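Local structure of tyrosyl-tRNA synthetase (Archaeoglobus fulgidus, 2CYB) at residues V53-L56 with M57-Q60; L312-A315 with R316-G320. The protein probably catalyses the ATP-dependent activation of tyrosine to Tyr-AMP and its transfer to the acceptor end of tRNA(Tyr). All coordinates share one frame; numbering follows the deposited sequence.

Contact 1: V53-L56 with M57-Q60; sequences VQKL and MDLQ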
loop_
_atom_site.group_PDB
_atom_site.type_symbol
_atom_site.label_atom_id
_atom_site.label_comp_id
_atom_site.label_asym_id
_atom_site.label_seq_id
_atom_site.Cartn_x
_atom_site.Cartn_y
_atom_site.Cartn_z
ATOM N N VAL A 53 28.649 -2.432 2.685
ATOM C CA VAL A 53 29.418 -2.610 1.461
ATOM C C VAL A 53 30.578 -3.559 1.748
ATOM O O VAL A 53 30.855 -4.475 0.968
ATOM C CB VAL A 53 29.964 -1.269 0.939
ATOM C CG1 VAL A 53 31.074 -1.511 -0.072
ATOM C CG2 VAL A 53 28.834 -0.474 0.289
ATOM N N GLN A 54 31.243 -3.347 2.880
ATOM C CA GLN A 54 32.371 -4.193 3.264
ATOM C C GLN A 54 31.915 -5.637 3.428
ATOM O O GLN A 54 32.634 -6.562 3.055
ATOM C CB GLN A 54 33.010 -3.689 4.569
ATOM C CG GLN A 54 34.145 -4.579 5.107
ATOM C CD GLN A 54 35.344 -4.653 4.175
ATOM O OE1 GLN A 54 35.816 -5.740 3.839
ATOM N NE2 GLN A 54 35.847 -3.497 3.762
ATOM N N LYS A 55 30.715 -5.835 3.968
ATOM C CA LYS A 55 30.208 -7.186 4.146
ATOM C C LYS A 55 29.962 -7.836 2.785
ATOM O O LYS A 55 30.192 -9.033 2.617
ATOM C CB LYS A 55 28.930 -7.175 4.990
ATOM C CG LYS A 55 28.346 -8.555 5.261
ATOM C CD LYS A 55 29.416 -9.562 5.696
ATOM C CE LYS A 55 30.135 -9.142 6.974
ATOM N NZ LYS A 55 31.268 -10.067 7.307
ATOM N N LEU A 56 29.507 -7.053 1.809
ATOM C CA LEU A 56 29.285 -7.600 0.475
ATOM C C LEU A 56 30.621 -8.026 -0.135
ATOM O O LEU A 56 30.688 -9.034 -0.836
ATOM C CB LEU A 56 28.590 -6.580 -0.438
ATOM C CG LEU A 56 27.083 -6.383 -0.212
ATOM C CD1 LEU A 56 26.546 -5.370 -1.208
ATOM C CD2 LEU A 56 26.350 -7.713 -0.373
ATOM N N MET A 57 31.679 -7.263 0.130
ATOM C CA MET A 57 33.002 -7.604 -0.393
ATOM C C MET A 57 33.511 -8.869 0.290
ATOM O O MET A 57 34.190 -9.683 -0.331
ATOM C CB MET A 57 33.989 -6.448 -0.194
ATOM C CG MET A 57 33.706 -5.256 -1.097
ATOM S SD MET A 57 34.955 -3.954 -1.013
ATOM C CE MET A 57 36.048 -4.470 -2.318
ATOM N N ASP A 58 33.184 -9.036 1.568
ATOM C CA ASP A 58 33.582 -10.241 2.289
ATOM C C ASP A 58 32.890 -11.419 1.602
ATOM O O ASP A 58 33.518 -12.420 1.278
ATOM C CB ASP A 58 33.109 -10.205 3.752
ATOM C CG ASP A 58 33.823 -9.151 4.593
ATOM O OD1 ASP A 58 33.402 -8.943 5.758
ATOM O OD2 ASP A 58 34.798 -8.544 4.106
ATOM N N LEU A 59 31.584 -11.285 1.382
ATOM C CA LEU A 59 30.787 -12.341 0.754
ATOM C C LEU A 59 31.261 -12.710 -0.644
ATOM O O LEU A 59 31.294 -13.891 -1.007
ATOM C CB LEU A 59 29.308 -11.926 0.711
ATOM C CG LEU A 59 28.570 -12.080 2.043
ATOM C CD1 LEU A 59 27.344 -11.169 2.092
ATOM C CD2 LEU A 59 28.178 -13.533 2.230
ATOM N N GLN A 60 31.620 -11.703 -1.429
ATOM C CA GLN A 60 32.108 -11.932 -2.785
ATOM C C GLN A 60 33.441 -12.688 -2.707
ATOM O O GLN A 60 33.738 -13.548 -3.540
ATOM C CB GLN A 60 32.279 -10.585 -3.494
ATOM C CG GLN A 60 32.538 -10.661 -4.989
ATOM C CD GLN A 60 33.953 -11.088 -5.313
ATOM O OE1 GLN A 60 34.911 -10.502 -4.815
ATOM N NE2 GLN A 60 34.091 -12.108 -6.155
#
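Lys55 and Asp58 form a salt bridge one helical turn apart. Lys55 NZ donates to Asp58 OD1 at 2.9 Å and meets the anti lone pair of that oxygen. The lysine chain runs out with CG anti to the backbone N (chi1 -178°), then bends at chi2 and chi3. These two bends bring the ammonium to Asp58 OD1; the two side chains cross at about a right angle. The ammonium has more than this one acceptor. It also donates to the backbone O atoms of Ile10 and Arg12, at the end of helix 3-11 and just beyond it. The other carboxylate oxygen, Asp58 OD2, is bridged to the guanidinium of Arg12.

The segment belongs to helix 47-61, the crossover of the beta-alpha-beta unit between strands 34-39 and 65-70 in the Rossmann fold. Backbone bonds of the i to i+4 kind satisfy the carbonyls of Val53 to Leu56. Met57 N donates to Val53 O at 3.0 Å. Asp58 N donates to Gln54 O and Gln60 N to Leu56 O, both at 2.9 Å. Leu59 N reaches Lys55 O at 2.9 Å with an N-H...O angle of 165°. Leu56 CD2 and Leu59 CD1 approach to 4.4 Å, and both leucines pack on Ile66 of strand 65-70. Leu56 also touches Val37, and Leu59 touches Ala35, both on strand 34-39.

Contact 2: L312-A315 with R316-G320; sequences LEDA and RKRLG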
loop_
_atom_site.group_PDB
_atom_site.type_symbol
_atom_site.label_atom_id
_atom_site.label_comp_id
_atom_site.label_asym_id
_atom_site.label_seq_id
_atom_site.Cartn_x
_atom_site.Cartn_y
_atom_site.Cartn_z
ATOM N N LEU A 312 39.309 6.847 1.489
ATOM C CA LEU A 312 38.486 7.774 0.717
ATOM C C LEU A 312 39.232 8.392 -0.456
ATOM O O LEU A 312 38.657 8.583 -1.531
ATOM C CB LEU A 312 37.949 8.880 1.626
ATOM C CG LEU A 312 36.810 8.506 2.578
ATOM C CD1 LEU A 312 37.201 7.323 3.437
ATOM C CD2 LEU A 312 36.475 9.705 3.448
ATOM N N GLU A 313 40.506 8.713 -0.253
ATOM C CA GLU A 313 41.308 9.293 -1.323
ATOM C C GLU A 313 41.342 8.323 -2.492
ATOM O O GLU A 313 41.133 8.711 -3.640
ATOM C CB GLU A 313 42.731 9.578 -0.834
ATOM C CG GLU A 313 42.891 10.942 -0.193
ATOM C CD GLU A 313 42.689 12.073 -1.188
ATOM O OE1 GLU A 313 43.486 12.173 -2.149
ATOM O OE2 GLU A 313 41.734 12.859 -1.014
ATOM N N ASP A 314 41.602 7.056 -2.191
ATOM C CA ASP A 314 41.642 6.028 -3.217
ATOM C C ASP A 314 40.268 5.916 -3.880
ATOM O O ASP A 314 40.164 5.743 -5.095
ATOM C CB ASP A 314 42.030 4.687 -2.595
ATOM C CG ASP A 314 42.050 3.563 -3.608
ATOM O OD1 ASP A 314 42.858 3.631 -4.559
ATOM O OD2 ASP A 314 41.256 2.611 -3.452
ATOM N N ALA A 315 39.213 6.022 -3.076
ATOM C CA ALA A 315 37.852 5.933 -3.593
ATOM C C ALA A 315 37.612 7.039 -4.613
ATOM O O ALA A 315 37.105 6.791 -5.706
ATOM C CB ALA A 315 36.841 6.037 -2.445
ATOM N N ARG A 316 37.980 8.261 -4.252
ATOM C CA ARG A 316 37.808 9.395 -5.146
ATOM C C ARG A 316 38.651 9.216 -6.404
ATOM O O ARG A 316 38.221 9.555 -7.505
ATOM C CB ARG A 316 38.175 10.692 -4.418
ATOM C CG ARG A 316 37.054 11.207 -3.519
ATOM C CD ARG A 316 37.513 12.306 -2.575
ATOM N NE ARG A 316 38.363 11.783 -1.510
ATOM C CZ ARG A 316 38.784 12.493 -0.468
ATOM N NH1 ARG A 316 39.556 11.928 0.449
ATOM N NH2 ARG A 316 38.434 13.766 -0.340
ATOM N N LYS A 317 39.849 8.665 -6.235
ATOM C CA LYS A 317 40.748 8.420 -7.356
ATOM C C LYS A 317 40.050 7.532 -8.384
ATOM O O LYS A 317 40.060 7.827 -9.577
ATOM C CB LYS A 317 42.025 7.736 -6.864
ATOM C CG LYS A 317 43.041 7.415 -7.950
ATOM C CD LYS A 317 44.178 6.572 -7.384
ATOM C CE LYS A 317 45.231 6.271 -8.436
ATOM N NZ LYS A 317 45.913 7.509 -8.905
ATOM N N ARG A 318 39.450 6.442 -7.913
ATOM C CA ARG A 318 38.743 5.520 -8.795
ATOM C C ARG A 318 37.511 6.218 -9.348
ATOM O O ARG A 318 37.198 6.113 -10.532
ATOM C CB ARG A 318 38.309 4.266 -8.031
ATOM C CG ARG A 318 39.445 3.398 -7.528
ATOM C CD ARG A 318 38.911 2.218 -6.729
ATOM N NE ARG A 318 39.985 1.416 -6.152
ATOM C CZ ARG A 318 39.797 0.371 -5.351
ATOM N NH1 ARG A 318 40.840 -0.297 -4.873
ATOM N NH2 ARG A 318 38.567 -0.007 -5.025
ATOM N N LEU A 319 36.819 6.932 -8.467
ATOM C CA LEU A 319 35.612 7.662 -8.826
ATOM C C LEU A 319 35.905 8.650 -9.948
ATOM O O LEU A 319 34.989 9.152 -10.600
ATOM C CB LEU A 319 35.080 8.406 -7.601
ATOM C CG LEU A 319 33.753 9.153 -7.727
ATOM C CD1 LEU A 319 32.643 8.188 -8.106
ATOM C CD2 LEU A 319 33.441 9.835 -6.408
ATOM N N GLY A 320 37.187 8.923 -10.165
ATOM C CA GLY A 320 37.590 9.850 -11.206
ATOM C C GLY A 320 36.883 11.185 -11.090
ATOM O O GLY A 320 36.311 11.645 -12.104
#
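Arg316 has Glu313 OE2 over one face of its guanidinium, one helical turn back. Glu313 OE2 sits 2.8 Å from Arg316 NH1 and 3.0 Å from Arg316 CZ. The oxygen lies well out of the guanidinium plane, so no N-H points at it and the salt bridge rests on charge alone. The two flat groups are turned 69° apart. Arg316 curls back through a bend at chi3 (-72°), which carries its NE to the carbonyl of Leu312. There Arg316 NE makes a weak hydrogen bond of 3.2 Å to Leu312 O, at the edge of the guanidinium. The same oxygen accepts the backbone bond from Arg316 N at 2.8 Å. Leu312 O is thus gripped twice by one residue.

All of this lies in the last turns of helix 297-319, close to the end of the modelled chain and away from the tyrosine pocket and the HIGH and KMSKS motifs. Pro229 of helix 229-237 touches both Glu313 and Arg316, while Leu312 packs on Val232 of that helix. A leucine in place of Arg316 would probably leave the Glu313 carboxylate without its charge partner and Leu312 O with the backbone bond but no side-chain donor.

A second salt bridge joins residues four apart. Asp314 OD2 lies 3.2 Å from Arg318 NE and over one face of the guanidinium, offset toward its rim. Again no N-H points at the oxygen; the carboxylate and guanidinium planes are 81° apart. Arg318 runs extended from CG to NE, outward and back toward Asp314. Ala315 O takes the backbone bond from Leu319 N at 2.8 Å. Beyond it, Leu319 rests on Lys95 and Ala99 of helix 83-99.

Contact 1 comes first along the chain, and contact 2 lies near the C-terminal end. They share no helix: contact 1 is in helix 47-61, contact 2 in helix 297-319. Their centres are about 19 Å apart; their nearest atoms are about 6 Å apart and do not touch. Contact 1 is buried, its centre about 9 Å from the centre of the chain. It packs on strands 34-39 and 65-70, which supply part of the tyrosine pocket. The side chain of Leu56 is about 6 Å from that of Tyr36, which binds L-tyrosine. Contact 2 is partly buried, its centre about 20 Å from the centre of the chain. It packs the last modelled turns against helices 229-237 and 83-99.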